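Local coordinates for protein ricin B-related lectin (Polyporus squamosus, PDB 3PHZ) that binds sialylated galactose-containing glycans through its beta-trefoil lectin domain and also carries a calcium-binding C-terminal region, at residues M71-H76 / I108-T113; T82-Y87 / G128-W133. All coordinates share one frame; numbering follows the deposited sequence.

Contact 1: M71-H76 / I108-T113; sequences MDLAGH and IKSKET. With GAL (beta-D-galactopyranose), chain C; NAG (2-acetamido-2-deoxy-beta-D-glucopyranose), chain B.
His76, a sugar-binding side chain, is held from behind by Glu112 across this contact. Its CB lies 3.5 Å from Glu112 OE2. CG, anti to the carbonyl carbon and beside the backbone N (chi1 -45°), is also near Glu112 OE1. ND1 donates to Glu112 OE1 at 3.0 Å (N-H...O 151°); the oxygen accepts on its syn side and lies close to the imidazole plane, while the carboxylate plane is turned 74° from the ring. CE1 lies between the two partners, near GAL O2 and, farther off, Glu112 OE1. CD2 has NAG O4 at the ring edge, and NE2 is hydrogen-bonded to GAL O2 at 2.6 Å.

Asp72 grips the same galactose with both oxygens, GAL O4 donating to OD1 and GAL O3 to OD2; OD2 is also hydrogen-bonded to Gln95 NE2. Gly75 N adds a bond to GAL O4 (2.8 Å), and Asn94 ND2, from a side chain touching Glu112, is hydrogen-bonded to the sugar too.

Leu73 and Thr113 approach tip to tip, Leu73 CD2 standing 3.3 Å from Thr113 OG1, a hydroxyl hydrogen-bonded to Thr115 OG1. Thr113 CG2 packs 3.5 Å from His76 O.

Glu112 is thus a second-shell residue: its bond to ND1 would restrain the imidazole's rotation, consistent with NE2 being directed at the galactose, and its negative charge would tend to polarise the ring.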
ATOM      1  N   MET A  71      10.925   7.599 -30.084  1.00 21.59           N
ATOM      2  CA  MET A  71      10.725   7.517 -31.503  1.00 22.53           C
ATOM      3  C   MET A  71      11.647   8.535 -32.207  1.00 24.23           C
ATOM      4  O   MET A  71      11.598   9.736 -31.906  1.00 22.48           O
ATOM      5  CB  MET A  71       9.307   7.862 -31.836  1.00 23.35           C
ATOM      6  CG  MET A  71       8.979   7.617 -33.315  1.00 24.61           C
ATOM      7  SD  MET A  71       7.235   7.809 -33.721  1.00 25.26           S
ATOM      8  CE  MET A  71       6.462   6.400 -33.051  1.00 23.50           C
ATOM      9  N   ASP A  72      12.431   8.035 -33.146  1.00 23.20           N
ATOM     10  CA  ASP A  72      13.620   8.761 -33.638  1.00 24.19           C
ATOM     11  C   ASP A  72      13.818   8.435 -35.121  1.00 24.52           C
ATOM     12  O   ASP A  72      13.717   7.257 -35.523  1.00 23.45           O
ATOM     13  CB  ASP A  72      14.776   8.270 -32.744  1.00 25.44           C
ATOM     14  CG  ASP A  72      16.164   8.701 -33.238  1.00 28.63           C
ATOM     15  OD1 ASP A  72      16.516   8.442 -34.437  1.00 27.70           O
ATOM     16  OD2 ASP A  72      16.900   9.250 -32.388  1.00 28.70           O
ATOM     17  N   LEU A  73      14.011   9.470 -35.955  1.00 24.64           N
ATOM     18  CA  LEU A  73      14.277   9.244 -37.379  1.00 25.68           C
ATOM     19  C   LEU A  73      15.774   9.014 -37.511  1.00 27.45           C
ATOM     20  O   LEU A  73      16.600   9.944 -37.276  1.00 27.86           O
ATOM     21  CB  LEU A  73      13.818  10.477 -38.168  1.00 26.04           C
ATOM     22  CG  LEU A  73      13.980  10.460 -39.701  1.00 25.55           C
ATOM     23  CD1 LEU A  73      13.166   9.342 -40.309  1.00 25.84           C
ATOM     24  CD2 LEU A  73      13.449  11.831 -40.151  1.00 25.51           C
ATOM     25  N   ALA A  74      16.100   7.775 -37.844  1.00 26.32           N
ATOM     26  CA  ALA A  74      17.452   7.218 -37.744  1.00 28.68           C
ATOM     27  C   ALA A  74      18.483   8.076 -38.503  1.00 29.17           C
ATOM     28  O   ALA A  74      18.338   8.372 -39.700  1.00 28.90           O
ATOM     29  CB  ALA A  74      17.498   5.816 -38.234  1.00 29.20           C
ATOM     30  N   GLY A  75      19.512   8.493 -37.784  1.00 30.80           N
ATOM     31  CA  GLY A  75      20.613   9.242 -38.425  1.00 32.59           C
ATOM     32  C   GLY A  75      20.218  10.591 -38.981  1.00 33.81           C
ATOM     33  O   GLY A  75      20.964  11.166 -39.814  1.00 34.50           O
ATOM     34  N   HIS A  76      19.057  11.104 -38.568  1.00 33.37           N
ATOM     35  CA  HIS A  76      18.519  12.400 -39.039  1.00 34.18           C
ATOM     36  C   HIS A  76      18.200  12.451 -40.543  1.00 34.39           C
ATOM     37  O   HIS A  76      18.022  13.560 -41.087  1.00 35.49           O
ATOM     38  CB  HIS A  76      19.489  13.597 -38.731  1.00 35.12           C
ATOM     39  CG  HIS A  76      20.075  13.582 -37.347  1.00 34.71           C
ATOM     40  ND1 HIS A  76      19.677  14.459 -36.356  1.00 36.17           N
ATOM     41  CD2 HIS A  76      21.016  12.789 -36.787  1.00 37.54           C
ATOM     42  CE1 HIS A  76      20.349  14.202 -35.244  1.00 36.81           C
ATOM     43  NE2 HIS A  76      21.159  13.187 -35.478  1.00 39.21           N
ATOM     44  N   ILE A 108       2.105  12.292 -38.740  1.00 21.71           N
ATOM     45  CA  ILE A 108       3.203  12.460 -37.804  1.00 22.87           C
ATOM     46  C   ILE A 108       4.430  12.875 -38.586  1.00 24.08           C
ATOM     47  O   ILE A 108       5.031  12.038 -39.281  1.00 22.81           O
ATOM     48  CB  ILE A 108       3.460  11.158 -37.020  1.00 21.37           C
ATOM     49  CG1 ILE A 108       2.154  10.647 -36.379  1.00 21.79           C
ATOM     50  CG2 ILE A 108       4.501  11.416 -35.900  1.00 21.25           C
ATOM     51  CD1 ILE A 108       2.335   9.289 -35.735  1.00 24.59           C
ATOM     52  N   LYS A 109       4.848  14.156 -38.455  1.00 25.30           N
ATOM     53  CA  LYS A 109       5.887  14.688 -39.337  1.00 25.74           C
ATOM     54  C   LYS A 109       7.142  15.025 -38.535  1.00 26.21           C
ATOM     55  O   LYS A 109       7.025  15.618 -37.445  1.00 26.67           O
ATOM     56  CB  LYS A 109       5.355  15.970 -39.991  1.00 26.13           C
ATOM     57  CG  LYS A 109       6.362  16.595 -40.987  1.00 27.36           C
ATOM     58  CD  LYS A 109       5.737  17.830 -41.684  1.00 30.64           C
ATOM     59  CE  LYS A 109       5.843  19.108 -40.814  1.00 37.22           C
ATOM     60  NZ  LYS A 109       5.281  20.250 -41.594  1.00 40.73           N
ATOM     61  N   SER A 110       8.310  14.637 -39.038  1.00 26.12           N
ATOM     62  CA  SER A 110       9.577  14.953 -38.390  1.00 27.12           C
ATOM     63  C   SER A 110       9.766  16.479 -38.343  1.00 29.66           C
ATOM     64  O   SER A 110       9.659  17.158 -39.359  1.00 28.32           O
ATOM     65  CB  SER A 110      10.739  14.340 -39.107  1.00 26.67           C
ATOM     66  OG  SER A 110      11.951  14.684 -38.417  1.00 27.89           O
ATOM     67  N   LYS A 111      10.032  16.988 -37.132  1.00 31.64           N
ATOM     68  CA  LYS A 111      10.285  18.420 -36.925  1.00 33.47           C
ATOM     69  C   LYS A 111      11.529  18.767 -37.750  1.00 34.31           C
ATOM     70  O   LYS A 111      11.570  19.838 -38.358  1.00 34.78           O
ATOM     71  CB  LYS A 111      10.513  18.738 -35.426  1.00 33.65           C
ATOM     72  CG  LYS A 111      10.827  20.245 -35.123  1.00 34.48           C
ATOM     73  CD  LYS A 111       9.627  21.107 -35.393  1.00 40.07           C
ATOM     74  CE  LYS A 111       9.891  22.623 -35.148  1.00 44.13           C
ATOM     75  NZ  LYS A 111       9.515  22.834 -33.763  1.00 47.69           N
ATOM     76  N   GLU A 112      12.507  17.854 -37.800  1.00 34.31           N
ATOM     77  CA  GLU A 112      13.774  18.140 -38.472  1.00 35.57           C
ATOM     78  C   GLU A 112      13.680  18.099 -40.015  1.00 35.77           C
ATOM     79  O   GLU A 112      14.021  19.085 -40.703  1.00 35.48           O
ATOM     80  CB  GLU A 112      14.878  17.197 -38.005  1.00 35.91           C
ATOM     81  CG  GLU A 112      16.274  17.620 -38.502  1.00 41.03           C
ATOM     82  CD  GLU A 112      17.400  16.764 -37.945  1.00 48.02           C
ATOM     83  OE1 GLU A 112      17.147  15.842 -37.150  1.00 50.79           O
ATOM     84  OE2 GLU A 112      18.576  16.995 -38.313  1.00 55.06           O
ATOM     85  N   THR A 113      13.218  16.971 -40.565  1.00 33.39           N
ATOM     86  CA  THR A 113      13.242  16.761 -42.002  1.00 31.38           C
ATOM     87  C   THR A 113      11.991  17.118 -42.764  1.00 30.88           C
ATOM     88  O   THR A 113      12.054  17.228 -43.989  1.00 31.36           O
ATOM     89  CB  THR A 113      13.520  15.273 -42.342  1.00 32.26           C
ATOM     90  OG1 THR A 113      12.429  14.469 -41.816  1.00 31.31           O
ATOM     91  CG2 THR A 113      14.852  14.795 -41.720  1.00 30.96           C
TER
HETATM   92  C1  GAL C   2      22.441   9.401 -34.871  1.00 41.96           C
HETATM   93  C2  GAL C   2      21.293  10.248 -34.311  1.00 39.24           C
HETATM   94  C3  GAL C   2      20.363   9.518 -33.301  1.00 34.49           C
HETATM   95  C4  GAL C   2      19.910   8.194 -33.893  1.00 36.65           C
HETATM   96  C5  GAL C   2      21.159   7.445 -34.352  1.00 37.85           C
HETATM   97  C6  GAL C   2      20.876   6.142 -35.032  1.00 38.97           C
HETATM   98  O2  GAL C   2      21.781  11.412 -33.693  1.00 38.96           O
HETATM   99  O3  GAL C   2      19.258  10.374 -33.007  1.00 33.29           O
HETATM  100  O4  GAL C   2      19.065   8.366 -35.018  1.00 31.74           O
HETATM  101  O5  GAL C   2      21.861   8.205 -35.323  1.00 39.68           O
HETATM  102  O6  GAL C   2      22.185   5.588 -35.178  1.00 40.35           O
HETATM  103  C1  NAG B   1      26.583   9.444 -38.291  1.00 68.83           C
HETATM  104  C2  NAG B   1      25.701   8.195 -38.093  1.00 68.75           C
HETATM  105  C3  NAG B   1      24.386   8.387 -37.297  1.00 64.65           C
HETATM  106  C4  NAG B   1      24.345   9.639 -36.391  1.00 60.75           C
HETATM  107  C5  NAG B   1      24.987  10.806 -37.163  1.00 64.68           C
HETATM  108  C6  NAG B   1      24.884  12.165 -36.468  1.00 67.55           C
HETATM  109  C7  NAG B   1      25.644   6.244 -39.637  1.00 73.02           C
HETATM  110  C8  NAG B   1      25.265   5.737 -41.004  1.00 71.88           C
HETATM  111  N2  NAG B   1      25.405   7.546 -39.381  1.00 72.69           N
HETATM  112  O1  NAG B   1      27.918   9.020 -38.077  1.00 72.25           O
HETATM  113  O3  NAG B   1      24.162   7.191 -36.569  1.00 63.62           O
HETATM  114  O4  NAG B   1      23.024  10.042 -36.032  1.00 52.43           O
HETATM  115  O5  NAG B   1      26.352  10.521 -37.393  1.00 66.56           O
HETATM  116  O6  NAG B   1      25.085  12.033 -35.071  1.00 69.24           O
HETATM  117  O7  NAG B   1      26.158   5.477 -38.814  1.00 73.09           O

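Contact 2: T82-Y87 / G128-W133; sequences TAIIGY and GTVVGW. With GAL (beta-D-galactopyranose), chain C; SIA (N-acetyl-alpha-neuraminic acid), chain E.
Strands 82-87 and 129-133 pair antiparallel only briefly, their axes, 4.5 Å apart at closest approach, inclined at 117° between N-to-C directions. Two backbone bonds record this. Gly132 N donates to Thr82 O at 2.8 Å, in the carbonyl plane and nearly straight (163°), whereas Ile84 N reaches Val130 O at 3.3 Å from a position tilted out of that carbonyl's plane. Between them, Ala83 faces Val131 as a non-hydrogen-bonded pair. Where the strands diverge, water 1 donates to both Ile84 O and Val130 O, bridging the two carbonyls.

Ile84 carries most of the side-chain packing. With CG1 beside the backbone N (chi1 -53°), its longer branch runs along the opposing main chain: CG1 lies 3.6 Å from Val131 C, and CD1 sits at the same distance from Gly132 N. CG1 also meets Val130 CG1 at 4.1 Å, and Val35 of strand 35-39 touches both side chains. Val131 points away, yet its CB still rests against Thr82 O.

Ala83, Ile85 and Tyr87 belong to the ligand side. The Tyr87 ring lies under the galactose, with GAL C4 3.6 Å above its plane and over its centre, a CH-pi stacking arrangement familiar from galactose-binding lectins; SIA O1B is near the ring edge. Ile85 divides its branches, CD1 touching GAL C6 and CG2 facing SIA O8, while Ala83 CB is 3.8 Å from SIA C9.

Chemically, strand 82-87 has two roles: Ile84 joins the apolar packing against strand 129-133, whereas Ala83, Ile85 and Tyr87 offer a largely nonpolar surface to the galactose and the sialic acid, complementing the hydrogen bonds that hold the galactose's hydroxyls.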
ATOM      1  N   THR A  82      14.016   5.842 -44.675  1.00 25.86           N
ATOM      2  CA  THR A  82      14.801   5.919 -43.426  1.00 26.79           C
ATOM      3  C   THR A  82      14.016   5.235 -42.282  1.00 27.02           C
ATOM      4  O   THR A  82      12.856   5.569 -42.051  1.00 26.44           O
ATOM      5  CB  THR A  82      15.107   7.393 -43.074  1.00 27.69           C
ATOM      6  OG1 THR A  82      15.947   7.937 -44.113  1.00 27.70           O
ATOM      7  CG2 THR A  82      15.877   7.465 -41.767  1.00 27.52           C
ATOM      8  N   ALA A  83      14.644   4.292 -41.589  1.00 26.76           N
ATOM      9  CA  ALA A  83      14.013   3.630 -40.447  1.00 27.77           C
ATOM     10  C   ALA A  83      13.578   4.589 -39.336  1.00 26.34           C
ATOM     11  O   ALA A  83      14.278   5.587 -39.034  1.00 26.43           O
ATOM     12  CB  ALA A  83      14.948   2.580 -39.883  1.00 28.38           C
ATOM     13  N   ILE A  84      12.412   4.289 -38.739  1.00 25.26           N
ATOM     14  CA  ILE A  84      11.999   4.951 -37.487  1.00 23.01           C
ATOM     15  C   ILE A  84      12.395   3.935 -36.429  1.00 23.33           C
ATOM     16  O   ILE A  84      11.985   2.742 -36.499  1.00 23.42           O
ATOM     17  CB  ILE A  84      10.442   5.194 -37.410  1.00 24.56           C
ATOM     18  CG1 ILE A  84       9.862   5.927 -38.629  1.00 27.66           C
ATOM     19  CG2 ILE A  84      10.067   5.909 -36.089  1.00 22.28           C
ATOM     20  CD1 ILE A  84      10.477   7.233 -38.883  1.00 27.42           C
ATOM     21  N   ILE A  85      13.145   4.385 -35.432  1.00 22.38           N
ATOM     22  CA  ILE A  85      13.687   3.534 -34.387  1.00 22.89           C
ATOM     23  C   ILE A  85      13.304   4.049 -32.966  1.00 24.14           C
ATOM     24  O   ILE A  85      12.775   5.156 -32.835  1.00 23.36           O
ATOM     25  CB  ILE A  85      15.278   3.470 -34.540  1.00 23.56           C
ATOM     26  CG1 ILE A  85      15.872   4.874 -34.374  1.00 26.33           C
ATOM     27  CG2 ILE A  85      15.624   2.929 -35.948  1.00 25.26           C
ATOM     28  CD1 ILE A  85      17.423   4.958 -34.272  1.00 29.44           C
ATOM     29  N   GLY A  86      13.612   3.254 -31.929  1.00 23.91           N
ATOM     30  CA  GLY A  86      13.523   3.699 -30.546  1.00 25.39           C
ATOM     31  C   GLY A  86      14.946   4.044 -30.114  1.00 26.11           C
ATOM     32  O   GLY A  86      15.833   3.188 -30.153  1.00 28.73           O
ATOM     33  N   TYR A  87      15.175   5.280 -29.695  1.00 26.71           N
ATOM     34  CA  TYR A  87      16.553   5.677 -29.325  1.00 27.17           C
ATOM     35  C   TYR A  87      16.616   6.437 -27.980  1.00 28.04           C
ATOM     36  O   TYR A  87      15.657   7.107 -27.569  1.00 26.54           O
ATOM     37  CB  TYR A  87      17.118   6.522 -30.475  1.00 26.40           C
ATOM     38  CG  TYR A  87      18.648   6.654 -30.527  1.00 30.02           C
ATOM     39  CD1 TYR A  87      19.448   5.573 -30.922  1.00 31.02           C
ATOM     40  CD2 TYR A  87      19.267   7.821 -30.134  1.00 30.93           C
ATOM     41  CE1 TYR A  87      20.844   5.677 -30.978  1.00 33.82           C
ATOM     42  CE2 TYR A  87      20.669   7.953 -30.172  1.00 31.94           C
ATOM     43  CZ  TYR A  87      21.441   6.878 -30.580  1.00 34.33           C
ATOM     44  OH  TYR A  87      22.841   7.025 -30.636  1.00 37.56           O
ATOM     45  N   GLY A 128       5.005  -5.011 -43.662  1.00 35.31           N
ATOM     46  CA  GLY A 128       5.030  -3.556 -43.603  1.00 30.33           C
ATOM     47  C   GLY A 128       6.113  -3.098 -42.637  1.00 27.76           C
ATOM     48  O   GLY A 128       6.398  -3.770 -41.624  1.00 27.60           O
ATOM     49  N   THR A 129       6.748  -1.999 -42.987  1.00 23.69           N
ATOM     50  CA  THR A 129       7.797  -1.451 -42.130  1.00 22.99           C
ATOM     51  C   THR A 129       7.412   0.001 -41.837  1.00 22.18           C
ATOM     52  O   THR A 129       6.524   0.570 -42.517  1.00 22.84           O
ATOM     53  CB  THR A 129       9.152  -1.465 -42.772  1.00 23.25           C
ATOM     54  OG1 THR A 129       9.081  -0.849 -44.064  1.00 22.47           O
ATOM     55  CG2 THR A 129       9.625  -2.892 -42.915  1.00 23.13           C
ATOM     56  N   VAL A 130       8.059   0.581 -40.822  1.00 20.51           N
ATOM     57  CA  VAL A 130       7.641   1.893 -40.402  1.00 20.49           C
ATOM     58  C   VAL A 130       8.838   2.822 -40.709  1.00 21.11           C
ATOM     59  O   VAL A 130       9.930   2.642 -40.133  1.00 23.74           O
ATOM     60  CB  VAL A 130       7.232   1.911 -38.910  1.00 19.44           C
ATOM     61  CG1 VAL A 130       6.730   3.331 -38.518  1.00 18.97           C
ATOM     62  CG2 VAL A 130       6.120   0.892 -38.697  1.00 19.80           C
ATOM     63  N   VAL A 131       8.654   3.776 -41.627  1.00 20.06           N
ATOM     64  CA  VAL A 131       9.824   4.545 -42.074  1.00 20.65           C
ATOM     65  C   VAL A 131       9.432   5.997 -42.236  1.00 20.17           C
ATOM     66  O   VAL A 131       8.246   6.323 -42.287  1.00 20.81           O
ATOM     67  CB  VAL A 131      10.267   3.987 -43.506  1.00 20.71           C
ATOM     68  CG1 VAL A 131      10.651   2.506 -43.391  1.00 21.90           C
ATOM     69  CG2 VAL A 131       9.140   4.190 -44.509  1.00 21.47           C
ATOM     70  N   GLY A 132      10.421   6.865 -42.442  1.00 21.12           N
ATOM     71  CA  GLY A 132      10.144   8.229 -42.846  1.00 22.01           C
ATOM     72  C   GLY A 132      10.091   8.328 -44.377  1.00 23.75           C
ATOM     73  O   GLY A 132      10.851   7.625 -45.099  1.00 24.99           O
ATOM     74  N   TRP A 133       9.170   9.140 -44.853  1.00 23.45           N
ATOM     75  CA  TRP A 133       8.934   9.317 -46.300  1.00 25.24           C
ATOM     76  C   TRP A 133       8.374  10.700 -46.612  1.00 26.17           C
ATOM     77  O   TRP A 133       7.579  11.257 -45.839  1.00 25.20           O
ATOM     78  CB  TRP A 133       7.997   8.207 -46.821  1.00 24.97           C
ATOM     79  CG  TRP A 133       8.134   7.892 -48.316  1.00 28.32           C
ATOM     80  CD1 TRP A 133       7.600   8.608 -49.367  1.00 28.72           C
ATOM     81  CD2 TRP A 133       8.835   6.772 -48.894  1.00 26.28           C
ATOM     82  NE1 TRP A 133       7.954   8.005 -50.571  1.00 29.21           N
ATOM     83  CE2 TRP A 133       8.703   6.877 -50.300  1.00 26.95           C
ATOM     84  CE3 TRP A 133       9.580   5.707 -48.350  1.00 26.93           C
ATOM     85  CZ2 TRP A 133       9.299   5.946 -51.183  1.00 31.53           C
ATOM     86  CZ3 TRP A 133      10.151   4.743 -49.210  1.00 29.94           C
ATOM     87  CH2 TRP A 133       9.974   4.859 -50.629  1.00 30.89           C
TER
HETATM   88  C1  GAL C   2      22.441   9.401 -34.871  1.00 41.96           C
HETATM   89  C2  GAL C   2      21.293  10.248 -34.311  1.00 39.24           C
HETATM   90  C3  GAL C   2      20.363   9.518 -33.301  1.00 34.49           C
HETATM   91  C4  GAL C   2      19.910   8.194 -33.893  1.00 36.65           C
HETATM   92  C5  GAL C   2      21.159   7.445 -34.352  1.00 37.85           C
HETATM   93  C6  GAL C   2      20.876   6.142 -35.032  1.00 38.97           C
HETATM   94  O2  GAL C   2      21.781  11.412 -33.693  1.00 38.96           O
HETATM   95  O3  GAL C   2      19.258  10.374 -33.007  1.00 33.29           O
HETATM   96  O4  GAL C   2      19.065   8.366 -35.018  1.00 31.74           O
HETATM   97  O5  GAL C   2      21.861   8.205 -35.323  1.00 39.68           O
HETATM   98  O6  GAL C   2      22.185   5.588 -35.178  1.00 40.35           O
HETATM   99  C1  SIA E 303      22.171   3.241 -34.120  1.00 58.61           C
HETATM  100  C2  SIA E 303      22.858   3.830 -35.371  1.00 60.42           C
HETATM  101  C3  SIA E 303      24.322   3.351 -35.495  1.00 60.41           C
HETATM  102  C4  SIA E 303      24.629   2.304 -36.585  1.00 61.97           C
HETATM  103  C5  SIA E 303      23.506   1.900 -37.561  1.00 61.07           C
HETATM  104  C6  SIA E 303      22.082   2.291 -37.072  1.00 59.52           C
HETATM  105  C7  SIA E 303      20.984   2.130 -38.141  1.00 58.37           C
HETATM  106  C8  SIA E 303      19.566   2.454 -37.582  1.00 58.21           C
HETATM  107  C9  SIA E 303      18.444   2.098 -38.561  1.00 57.78           C
HETATM  108  C10 SIA E 303      23.900  -0.108 -38.972  1.00 65.23           C
HETATM  109  C11 SIA E 303      24.119  -1.626 -39.066  1.00 65.34           C
HETATM  110  N5  SIA E 303      23.703   0.462 -37.774  1.00 63.14           N
HETATM  111  O1A SIA E 303      20.989   2.822 -34.205  1.00 57.91           O
HETATM  112  O1B SIA E 303      22.777   3.199 -33.024  1.00 56.78           O
HETATM  113  O4  SIA E 303      25.730   2.777 -37.375  1.00 64.49           O
HETATM  114  O6  SIA E 303      22.049   3.647 -36.567  1.00 58.19           O
HETATM  115  O7  SIA E 303      21.271   3.024 -39.226  1.00 56.86           O
HETATM  116  O8  SIA E 303      19.293   1.815 -36.316  1.00 54.69           O
HETATM  117  O9  SIA E 303      18.342   0.675 -38.736  1.00 58.22           O
HETATM  118  O10 SIA E 303      23.882   0.575 -39.991  1.00 66.38           O
HETATM  119  O   HOH W   1      11.820   1.166 -38.798  1.00 29.36           O

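How the contacts relate
The centres of contacts 1 and 2 lie about 9 Å apart in the beta-trefoil lectin domain. Their segments alternate along the chain: 71-76, 82-87, 108-113, 128-133. Strands 70-73 and 82-87 are antiparallel neighbours in a four-stranded sheet that continues through 129-133 to 116-120; probable hydrogen bonds Asp72 O to Ile85 N (2.9 Å) and Ala74 N to Ala83 O (3.1 Å) join the contacts. Segment 108-113 holds the end of strand 106-110, which pairs with 97-101 and is not in that sheet. Of the four segments, only the first of each contact touches galactose, the adjacent strands 70-73, with its following loop, and 82-87; 108-113 and 128-133 back them from later in the chain.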